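DMATS type aromatic prenyltransferase (PDB 6ZRX) probably transfers a dimethylallyl group to the indole ring of tryptophan, as a bacterial aromatic prenyltransferase built on the ABBA-barrel fold. Local coordinates at residues N30-L35 with L75-E80; R96-A101 with M131-V136; E144-L149 with F197-L202. One frame throughout, in Å; residues are numbered along the deposited sequence. Where two conformers were deposited one is given.

Contact 1: N30-L35 with L75-E80; sequences NLLAGL and LRILGE. With 6C7 (S-(3-methylbut-2-en-1-yl) trihydrogen thiodiphosphate), chain E.
In the ABBA barrel of this prenyltransferase, Leu32 and Leu35 of helix 26-36 pack against Ile77 and Gly79 on the outer face of strand 74-79, whose inner face lines the site for the prenyl donor. The axes of helix 30-35 and strand 75-79 run nearly parallel, 7° apart, with a closest approach of 10.3 Å. Leu35 reaches furthest in: with CG anti to the backbone N (chi1 179°), its CD2 comes 4.0 Å from Gly79 CA. The same methyl lies 4.1 Å from Ile77 CG2, the two side chains running antiparallel as they pass. Glycine suits position 79, because a CB there would point at the helix and collide with Leu35 CD2. One turn earlier in the helix, Leu32 CB meets Ile77 CD1 at 4.2 Å.

Arg76 and Leu78 belong to the barrel interior. Bent at chi2 and chi3, Arg76 turns the edge of its guanidinium to the thiodiphosphate: NH1 donates to O6 of the ligand at 2.9 Å and NH2 to the bridging O2 at 3.1 Å, while NE is held by Ser64. Leu78 CD2 lies 3.7 Å from the prenyl methyl C14. A leucine in place of Arg76 would probably leave O6 and O2 without these donors and the diphosphate charge less balanced. The strand thus has two chemistries: apolar side chains pack it against the helix layer, while a cation and a leucine serve the donor's anionic and prenyl ends.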
loop_
_atom_site.group_PDB
_atom_site.type_symbol
_atom_site.label_atom_id
_atom_site.label_comp_id
_atom_site.label_asym_id
_atom_site.label_seq_id
_atom_site.Cartn_x
_atom_site.Cartn_y
_atom_site.Cartn_z
ATOM N N ASN A 30 7.345 -18.221 -6.005
ATOM C CA ASN A 30 7.977 -18.812 -4.799
ATOM C C ASN A 30 7.753 -17.889 -3.603
ATOM O O ASN A 30 7.399 -18.404 -2.523
ATOM C CB ASN A 30 9.463 -19.095 -5.008
ATOM C CG ASN A 30 9.717 -20.277 -5.913
ATOM O OD1 ASN A 30 8.852 -21.142 -6.093
ATOM N ND2 ASN A 30 10.907 -20.331 -6.479
ATOM N N LEU A 31 7.925 -16.574 -3.774
ATOM C CA LEU A 31 7.757 -15.611 -2.652
ATOM C C LEU A 31 6.269 -15.487 -2.268
ATOM O O LEU A 31 5.986 -15.429 -1.063
ATOM C CB LEU A 31 8.369 -14.267 -3.034
ATOM C CG LEU A 31 9.893 -14.264 -3.158
ATOM C CD1 LEU A 31 10.395 -12.942 -3.721
ATOM C CD2 LEU A 31 10.547 -14.556 -1.829
ATOM N N LEU A 32 5.349 -15.473 -3.234
ATOM C CA LEU A 32 3.891 -15.435 -2.915
ATOM C C LEU A 32 3.525 -16.678 -2.079
ATOM O O LEU A 32 2.792 -16.519 -1.114
ATOM C CB LEU A 32 3.047 -15.342 -4.195
ATOM C CG LEU A 32 1.534 -15.500 -3.985
ATOM C CD1 LEU A 32 0.986 -14.402 -3.088
ATOM C CD2 LEU A 32 0.787 -15.524 -5.312
ATOM N N ALA A 33 4.018 -17.866 -2.445
ATOM C CA ALA A 33 3.773 -19.130 -1.707
ATOM C C ALA A 33 4.247 -18.966 -0.256
ATOM O O ALA A 33 3.489 -19.327 0.656
ATOM C CB ALA A 33 4.452 -20.298 -2.391
ATOM N N GLY A 34 5.453 -18.427 -0.057
ATOM C CA GLY A 34 6.022 -18.149 1.275
ATOM C C GLY A 34 5.180 -17.150 2.061
ATOM O O GLY A 34 4.892 -17.400 3.269
ATOM N N LEU A 35 4.774 -16.057 1.424
ATOM C CA LEU A 35 3.962 -15.013 2.086
ATOM C C LEU A 35 2.624 -15.618 2.545
ATOM O O LEU A 35 2.179 -15.301 3.652
ATOM C CB LEU A 35 3.749 -13.847 1.114
ATOM C CG LEU A 35 2.912 -12.692 1.651
ATOM C CD1 LEU A 35 3.528 -12.097 2.900
ATOM C CD2 LEU A 35 2.731 -11.618 0.589
ATOM N N LEU A 75 5.591 -4.521 -10.670
ATOM C CA LEU A 75 4.541 -5.382 -10.063
ATOM C C LEU A 75 4.844 -5.513 -8.569
ATOM O O LEU A 75 5.995 -5.797 -8.246
ATOM C CB LEU A 75 4.558 -6.746 -10.767
ATOM C CG LEU A 75 3.607 -7.811 -10.219
ATOM C CD1 LEU A 75 2.159 -7.380 -10.368
ATOM C CD2 LEU A 75 3.838 -9.144 -10.918
ATOM N N ARG A 76 3.841 -5.310 -7.712
ATOM C CA ARG A 76 4.025 -5.481 -6.260
ATOM C C ARG A 76 2.884 -6.324 -5.699
ATOM O O ARG A 76 1.773 -6.322 -6.284
ATOM C CB ARG A 76 4.136 -4.137 -5.549
ATOM C CG ARG A 76 5.156 -3.182 -6.165
ATOM C CD ARG A 76 4.541 -2.259 -7.209
ATOM N NE ARG A 76 3.462 -1.553 -6.560
ATOM C CZ ARG A 76 3.605 -0.498 -5.769
ATOM N NH1 ARG A 76 4.801 0.050 -5.583
ATOM N NH2 ARG A 76 2.542 0.019 -5.174
ATOM N N ILE A 77 3.181 -7.040 -4.623
ATOM C CA ILE A 77 2.193 -7.778 -3.802
ATOM C C ILE A 77 2.293 -7.219 -2.392
ATOM O O ILE A 77 3.380 -7.284 -1.839
ATOM C CB ILE A 77 2.460 -9.295 -3.812
ATOM C CG1 ILE A 77 2.498 -9.866 -5.231
ATOM C CG2 ILE A 77 1.440 -10.009 -2.928
ATOM C CD1 ILE A 77 3.067 -11.247 -5.312
ATOM N N LEU A 78 1.190 -6.720 -1.845
ATOM C CA LEU A 78 1.038 -6.394 -0.412
ATOM C C LEU A 78 0.396 -7.591 0.274
ATOM O O LEU A 78 -0.554 -8.149 -0.290
ATOM C CB LEU A 78 0.153 -5.154 -0.262
ATOM C CG LEU A 78 -0.231 -4.792 1.172
ATOM C CD1 LEU A 78 0.956 -4.219 1.916
ATOM C CD2 LEU A 78 -1.395 -3.821 1.197
ATOM N N GLY A 79 0.875 -7.992 1.442
ATOM C CA GLY A 79 0.156 -9.056 2.155
ATOM C C GLY A 79 0.702 -9.372 3.509
ATOM O O GLY A 79 1.603 -8.670 3.979
ATOM N N GLU A 80 0.129 -10.408 4.126
ATOM C CA GLU A 80 0.547 -10.908 5.445
ATOM C C GLU A 80 0.441 -12.433 5.474
ATOM O O GLU A 80 -0.361 -13.014 4.688
ATOM C CB GLU A 80 -0.272 -10.254 6.553
ATOM C CG GLU A 80 -1.760 -10.550 6.496
ATOM C CD GLU A 80 -2.536 -9.907 7.623
ATOM O OE1 GLU A 80 -1.908 -9.571 8.620
ATOM O OE2 GLU A 80 -3.774 -9.733 7.484
HETATM O O4 6C7 E . 4.164 4.089 -3.433
HETATM P P1 6C7 E . 4.873 2.808 -3.039
HETATM O O6 6C7 E . 5.792 2.291 -4.117
HETATM O O5 6C7 E . 5.571 2.901 -1.692
HETATM O O2 6C7 E . 3.678 1.748 -2.900
HETATM P P3 6C7 E . 2.999 0.935 -1.708
HETATM O O8 6C7 E . 1.920 0.101 -2.323
HETATM O O7 6C7 E . 4.095 0.205 -1.002
HETATM S S9 6C7 E . 2.076 2.244 -0.418
HETATM C C10 6C7 E . 0.308 1.821 -0.500
HETATM C C11 6C7 E . -0.030 0.688 0.403
HETATM C C12 6C7 E . -0.346 0.777 1.691
HETATM C C13 6C7 E . -0.316 2.061 2.473
HETATM C C14 6C7 E . -0.759 -0.414 2.501
#

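Contact 2: R96-A101 with M131-V136; sequences RGFLDA and MWCSLV
This is an apolar helix-on-sheet contact in the outer layer of the barrel, where Phe98 and Leu99 of helix 88-106 lie on Met131, Cys133 and Leu135 of strand 131-137. The axes of helix 96-101 and strand 131-136 cross at 41°, 9.6 Å apart at their closest, and no hydrogen bond joins them.

Leu99 occupies the middle. Both its methyls straddle Cys133 CB, CD1 and CD2 each at 3.8 Å, and CD1 also lies 3.9 Å from Met131 SD. A small cysteine leaves room for this branched end. The methionine, unbranched and flexible, is carried out from the strand toward the helix by a chi1 of 169° and touches it with SD, 3.9 Å from Arg96 CA. Phe98 turns the edge of its ring to the strand, CE2 standing 4.1 Å from Leu135 CD2, with Cys133 SG also near the ring plane.

Leu35 of helix 26-36 touches Phe98, Cys133 and Leu135, so that two helices share this patch of sheet. On the other face of the strand, Trp132 contacts the bound tryptophan. With carbon and sulfur surfaces meeting here, this interface probably rests on close fit and exclusion of water, with no directed bond across it.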
loop_
_atom_site.group_PDB
_atom_site.type_symbol
_atom_site.label_atom_id
_atom_site.label_comp_id
_atom_site.label_asym_id
_atom_site.label_seq_id
_atom_site.Cartn_x
_atom_site.Cartn_y
_atom_site.Cartn_z
ATOM N N ARG A 96 6.811 -12.040 10.183
ATOM C CA ARG A 96 8.229 -11.760 10.551
ATOM C C ARG A 96 9.110 -12.977 10.206
ATOM O O ARG A 96 10.232 -12.773 9.671
ATOM C CB ARG A 96 8.360 -11.410 12.029
ATOM C CG ARG A 96 9.741 -10.896 12.397
ATOM C CD ARG A 96 10.064 -11.079 13.863
ATOM N NE ARG A 96 9.467 -10.029 14.669
ATOM C CZ ARG A 96 8.518 -10.189 15.598
ATOM N NH1 ARG A 96 8.085 -9.132 16.261
ATOM N NH2 ARG A 96 8.003 -11.382 15.865
ATOM N N GLY A 97 8.634 -14.191 10.485
ATOM C CA GLY A 97 9.360 -15.431 10.164
ATOM C C GLY A 97 9.636 -15.537 8.673
ATOM O O GLY A 97 10.787 -15.884 8.296
ATOM N N PHE A 98 8.631 -15.240 7.837
ATOM C CA PHE A 98 8.767 -15.222 6.363
ATOM C C PHE A 98 9.820 -14.181 5.966
ATOM O O PHE A 98 10.740 -14.507 5.211
ATOM C CB PHE A 98 7.423 -14.934 5.687
ATOM C CG PHE A 98 7.548 -14.559 4.236
ATOM C CD1 PHE A 98 7.912 -15.503 3.284
ATOM C CD2 PHE A 98 7.322 -13.259 3.818
ATOM C CE1 PHE A 98 8.032 -15.159 1.951
ATOM C CE2 PHE A 98 7.437 -12.922 2.482
ATOM C CZ PHE A 98 7.791 -13.869 1.552
ATOM N N LEU A 99 9.661 -12.941 6.435
ATOM C CA LEU A 99 10.560 -11.822 6.059
ATOM C C LEU A 99 11.991 -12.113 6.507
ATOM O O LEU A 99 12.907 -11.898 5.701
ATOM C CB LEU A 99 10.057 -10.536 6.695
ATOM C CG LEU A 99 8.901 -9.872 5.968
ATOM C CD1 LEU A 99 8.405 -8.693 6.768
ATOM C CD2 LEU A 99 9.319 -9.443 4.566
ATOM N N ASP A 100 12.172 -12.567 7.749
ATOM C CA ASP A 100 13.523 -12.859 8.310
ATOM C C ASP A 100 14.203 -13.934 7.457
ATOM O O ASP A 100 15.412 -13.781 7.163
ATOM C CB ASP A 100 13.447 -13.245 9.787
ATOM C CG ASP A 100 13.107 -12.081 10.702
ATOM O OD1 ASP A 100 13.080 -10.917 10.210
ATOM O OD2 ASP A 100 12.860 -12.334 11.883
ATOM N N ALA A 101 13.476 -14.987 7.076
ATOM C CA ALA A 101 14.009 -16.093 6.253
ATOM C C ALA A 101 14.418 -15.557 4.879
ATOM O O ALA A 101 15.467 -15.959 4.385
ATOM C CB ALA A 101 13.001 -17.212 6.141
ATOM N N MET A 131 2.301 -5.910 11.451
ATOM C CA MET A 131 3.335 -5.915 10.378
ATOM C C MET A 131 2.744 -6.527 9.094
ATOM O O MET A 131 2.269 -7.685 9.129
ATOM C CB MET A 131 4.565 -6.716 10.824
ATOM C CG MET A 131 5.582 -7.023 9.715
ATOM S SD MET A 131 6.939 -8.095 10.326
ATOM C CE MET A 131 7.922 -6.885 11.210
ATOM N N TRP A 132 2.763 -5.766 8.006
ATOM C CA TRP A 132 2.531 -6.279 6.634
ATOM C C TRP A 132 3.842 -6.165 5.877
ATOM O O TRP A 132 4.753 -5.504 6.373
ATOM C CB TRP A 132 1.416 -5.513 5.908
ATOM C CG TRP A 132 0.044 -5.691 6.486
ATOM C CD1 TRP A 132 -0.367 -6.653 7.359
ATOM C CD2 TRP A 132 -1.126 -4.915 6.167
ATOM N NE1 TRP A 132 -1.701 -6.508 7.638
ATOM C CE2 TRP A 132 -2.195 -5.446 6.924
ATOM C CE3 TRP A 132 -1.366 -3.799 5.353
ATOM C CZ2 TRP A 132 -3.478 -4.910 6.875
ATOM C CZ3 TRP A 132 -2.638 -3.267 5.314
ATOM C CH2 TRP A 132 -3.680 -3.827 6.055
ATOM N N CYS A 133 3.925 -6.758 4.710
ATOM C CA CYS A 133 5.071 -6.521 3.819
ATOM C C CYS A 133 4.621 -6.400 2.376
ATOM O O CYS A 133 3.464 -6.764 2.055
ATOM C CB CYS A 133 6.086 -7.623 3.961
ATOM S SG CYS A 133 5.440 -9.203 3.401
ATOM N N SER A 134 5.507 -5.857 1.558
ATOM C CA SER A 134 5.349 -5.724 0.102
ATOM C C SER A 134 6.508 -6.452 -0.561
ATOM O O SER A 134 7.648 -6.283 -0.087
ATOM C CB SER A 134 5.282 -4.274 -0.311
ATOM O OG SER A 134 5.240 -4.142 -1.723
ATOM N N LEU A 135 6.192 -7.272 -1.555
ATOM C CA LEU A 135 7.140 -7.917 -2.493
ATOM C C LEU A 135 7.160 -7.059 -3.750
ATOM O O LEU A 135 6.072 -6.833 -4.317
ATOM C CB LEU A 135 6.662 -9.337 -2.800
ATOM C CG LEU A 135 6.413 -10.225 -1.584
ATOM C CD1 LEU A 135 5.734 -11.521 -1.991
ATOM C CD2 LEU A 135 7.705 -10.516 -0.849
ATOM N N VAL A 136 8.326 -6.543 -4.128
ATOM C CA VAL A 136 8.452 -5.544 -5.222
ATOM C C VAL A 136 9.277 -6.164 -6.350
ATOM O O VAL A 136 10.435 -6.540 -6.102
ATOM C CB VAL A 136 9.054 -4.223 -4.707
ATOM C CG1 VAL A 136 9.192 -3.193 -5.822
ATOM C CG2 VAL A 136 8.245 -3.650 -3.548
#

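Contact 3: E144-L149 with F197-L202; sequences EFKVYL and FFAVDL. With 6C7 (S-(3-methylbut-2-en-1-yl) trihydrogen thiodiphosphate), chain E.
Val147 and Val200 form a hydrogen-bonded antiparallel pair at the heart of this strand-to-strand contact in the barrel wall. Val147 N donates to Val200 O at 2.8 Å, almost straight at 173°, and Val200 N returns a bond to Val147 O. Leu149 and Phe198 repeat the exchange, their backbone N atoms each bonded to the other's O. Between them Tyr148 faces Ala199 as a non-hydrogen-bonded pair.

Apolar contacts occupy the outer face. Leu149 CB lies 4.3 Å from Phe198 CB. Beyond the strand end, in the conformer given, Asp201 centres an inverse gamma turn and Leu202 runs beside Phe145, its CD2 packed on CB of the phenylalanine, while its CD1 meets Val147 CG2.

Polar contacts to the donor gather on the inner face. Lys146, fully extended (chi1 175°) so that its amine reaches the phosphate, passes tightly by Ala199, CE to CB 3.4 Å; a small alanine suits that passage. Its NZ is hydrogen-bonded to ligand O7 at 2.9 Å and also to Tyr213. Tyr148 OH also lies by O7, in the plane of its ring, at a distance of 2.4 Å that is too short to be taken at face value; both groups appear to hold this oxygen.

The prenyl end meets an apolar surface: Phe197 offers a ring face to methyl C13, 3.8 Å above its plane and offset toward the rim.

Around the pair, strand 131-137 continues the sheet beside 144-149 and strand 209-220 beside 193-200; helix 111-120 packs outside, Leu113 touching Val147, Val200 and Leu202.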
loop_
_atom_site.group_PDB
_atom_site.type_symbol
_atom_site.label_atom_id
_atom_site.label_comp_id
_atom_site.label_asym_id
_atom_site.label_seq_id
_atom_site.Cartn_x
_atom_site.Cartn_y
_atom_site.Cartn_z
ATOM N N GLU A 144 12.625 -6.921 -4.278
ATOM C CA GLU A 144 12.887 -6.023 -3.134
ATOM C C GLU A 144 11.755 -6.228 -2.122
ATOM O O GLU A 144 10.650 -6.576 -2.546
ATOM C CB GLU A 144 12.986 -4.572 -3.613
ATOM C CG GLU A 144 14.182 -4.307 -4.538
ATOM C CD GLU A 144 14.152 -2.976 -5.281
ATOM O OE1 GLU A 144 14.993 -2.789 -6.206
ATOM O OE2 GLU A 144 13.296 -2.132 -4.951
ATOM N N PHE A 145 12.045 -6.024 -0.850
ATOM C CA PHE A 145 11.115 -6.229 0.285
ATOM C C PHE A 145 10.929 -4.911 1.024
ATOM O O PHE A 145 11.916 -4.163 1.228
ATOM C CB PHE A 145 11.649 -7.324 1.213
ATOM C CG PHE A 145 11.824 -8.664 0.549
ATOM C CD1 PHE A 145 12.982 -8.960 -0.160
ATOM C CD2 PHE A 145 10.833 -9.635 0.617
ATOM C CE1 PHE A 145 13.141 -10.186 -0.787
ATOM C CE2 PHE A 145 10.992 -10.862 -0.011
ATOM C CZ PHE A 145 12.149 -11.141 -0.705
ATOM N N LYS A 146 9.693 -4.650 1.439
ATOM C CA LYS A 146 9.296 -3.473 2.223
ATOM C C LYS A 146 8.464 -3.965 3.406
ATOM O O LYS A 146 7.699 -4.908 3.233
ATOM C CB LYS A 146 8.551 -2.510 1.302
ATOM C CG LYS A 146 7.963 -1.278 1.947
ATOM C CD LYS A 146 7.210 -0.431 0.937
ATOM C CE LYS A 146 6.739 0.890 1.492
ATOM N NZ LYS A 146 6.051 1.693 0.455
ATOM N N VAL A 147 8.631 -3.352 4.560
ATOM C CA VAL A 147 7.887 -3.712 5.794
ATOM C C VAL A 147 6.980 -2.550 6.145
ATOM O O VAL A 147 7.475 -1.423 6.166
ATOM C CB VAL A 147 8.850 -4.048 6.941
ATOM C CG1 VAL A 147 8.114 -4.351 8.228
ATOM C CG2 VAL A 147 9.761 -5.191 6.560
ATOM N N TYR A 148 5.712 -2.817 6.437
ATOM C CA TYR A 148 4.756 -1.799 6.926
ATOM C C TYR A 148 4.447 -2.098 8.383
ATOM O O TYR A 148 3.957 -3.199 8.665
ATOM C CB TYR A 148 3.445 -1.792 6.151
ATOM C CG TYR A 148 3.558 -1.696 4.663
ATOM C CD1 TYR A 148 3.814 -2.829 3.914
ATOM C CD2 TYR A 148 3.329 -0.502 3.995
ATOM C CE1 TYR A 148 3.884 -2.779 2.539
ATOM C CE2 TYR A 148 3.408 -0.429 2.612
ATOM C CZ TYR A 148 3.675 -1.580 1.880
ATOM O OH TYR A 148 3.737 -1.564 0.519
ATOM N N LEU A 149 4.780 -1.174 9.268
ATOM C CA LEU A 149 4.520 -1.290 10.720
ATOM C C LEU A 149 3.322 -0.410 11.085
ATOM O O LEU A 149 3.109 0.627 10.415
ATOM C CB LEU A 149 5.788 -0.895 11.482
ATOM C CG LEU A 149 6.983 -1.828 11.274
ATOM C CD1 LEU A 149 8.226 -1.282 11.947
ATOM C CD2 LEU A 149 6.683 -3.228 11.785
ATOM N N PHE A 197 0.486 3.890 8.727
ATOM C CA PHE A 197 1.605 2.993 8.315
ATOM C C PHE A 197 2.959 3.686 8.489
ATOM O O PHE A 197 3.086 4.884 8.208
ATOM C CB PHE A 197 1.437 2.516 6.869
ATOM C CG PHE A 197 0.123 1.835 6.605
ATOM C CD1 PHE A 197 -0.976 2.561 6.164
ATOM C CD2 PHE A 197 -0.032 0.479 6.835
ATOM C CE1 PHE A 197 -2.195 1.938 5.940
ATOM C CE2 PHE A 197 -1.250 -0.142 6.611
ATOM C CZ PHE A 197 -2.327 0.584 6.166
ATOM N N PHE A 198 3.940 2.913 8.938
ATOM C CA PHE A 198 5.367 3.280 9.021
ATOM C C PHE A 198 6.138 2.247 8.205
ATOM O O PHE A 198 6.178 1.088 8.614
ATOM C CB PHE A 198 5.804 3.323 10.484
ATOM C CG PHE A 198 7.212 3.803 10.706
ATOM C CD1 PHE A 198 8.289 2.944 10.552
ATOM C CD2 PHE A 198 7.461 5.117 11.074
ATOM C CE1 PHE A 198 9.584 3.391 10.760
ATOM C CE2 PHE A 198 8.759 5.558 11.292
ATOM C CZ PHE A 198 9.815 4.698 11.126
ATOM N N ALA A 199 6.675 2.637 7.055
ATOM C CA ALA A 199 7.222 1.688 6.065
ATOM C C ALA A 199 8.721 1.916 5.883
ATOM O O ALA A 199 9.137 3.084 5.796
ATOM C CB ALA A 199 6.489 1.839 4.769
ATOM N N VAL A 200 9.487 0.822 5.821
ATOM C CA VAL A 200 10.963 0.804 5.580
ATOM C C VAL A 200 11.268 -0.289 4.539
ATOM O O VAL A 200 10.506 -1.263 4.485
ATOM C CB VAL A 200 11.731 0.582 6.900
ATOM C CG1 VAL A 200 11.481 1.710 7.892
ATOM C CG2 VAL A 200 11.403 -0.754 7.538
ATOM N N ASP A 201 12.339 -0.133 3.746
ATOM C CA ASP A 201 12.700 -1.061 2.630
ATOM C C ASP A 201 13.581 -2.217 3.165
ATOM O O ASP A 201 14.730 -2.308 2.721
ATOM C CB ASP A 201 13.357 -0.289 1.459
ATOM C CG ASP A 201 12.382 0.449 0.534
ATOM O OD1 ASP A 201 11.170 0.198 0.630
ATOM O OD2 ASP A 201 12.854 1.280 -0.295
ATOM N N LEU A 202 13.013 -3.093 4.032
ATOM C CA LEU A 202 13.643 -4.245 4.788
ATOM C C LEU A 202 15.179 -4.137 4.885
ATOM O O LEU A 202 15.700 -4.306 6.008
ATOM C CB LEU A 202 13.238 -5.580 4.144
ATOM C CG LEU A 202 13.717 -6.851 4.863
ATOM C CD1 LEU A 202 13.189 -6.925 6.292
ATOM C CD2 LEU A 202 13.316 -8.100 4.093
HETATM O O4 6C7 E . 4.164 4.089 -3.433
HETATM P P1 6C7 E . 4.873 2.808 -3.039
HETATM O O6 6C7 E . 5.792 2.291 -4.117
HETATM O O5 6C7 E . 5.571 2.901 -1.692
HETATM O O2 6C7 E . 3.678 1.748 -2.900
HETATM P P3 6C7 E . 2.999 0.935 -1.708
HETATM O O8 6C7 E . 1.920 0.101 -2.323
HETATM O O7 6C7 E . 4.095 0.205 -1.002
HETATM S S9 6C7 E . 2.076 2.244 -0.418
HETATM C C10 6C7 E . 0.308 1.821 -0.500
HETATM C C11 6C7 E . -0.030 0.688 0.403
HETATM C C12 6C7 E . -0.346 0.777 1.691
HETATM C C13 6C7 E . -0.316 2.061 2.473
HETATM C C14 6C7 E . -0.759 -0.414 2.501
#

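Overall arrangement
From the N terminus, helix 26-36 comes first, and contact 1 closes the loop that brings strand 74-79 back beneath it. The chain then enters helix 88-106, and contact 2 closes when strand 131-137 returns under that helix. After a short turn, strand 144-149 begins contact 3, which is completed by strand 193-200 after helices 159-169 and 173-182. The three closures follow in series, none enclosing or crossing another. Strands 74-79, 131-137, 144-149 and 193-200 stand side by side in one antiparallel sheet. Contacts 1 and 2 fasten outer helices to it, contact 3 joins two of its strands, and contacts 1 and 3 both reach the prenyl donor inside.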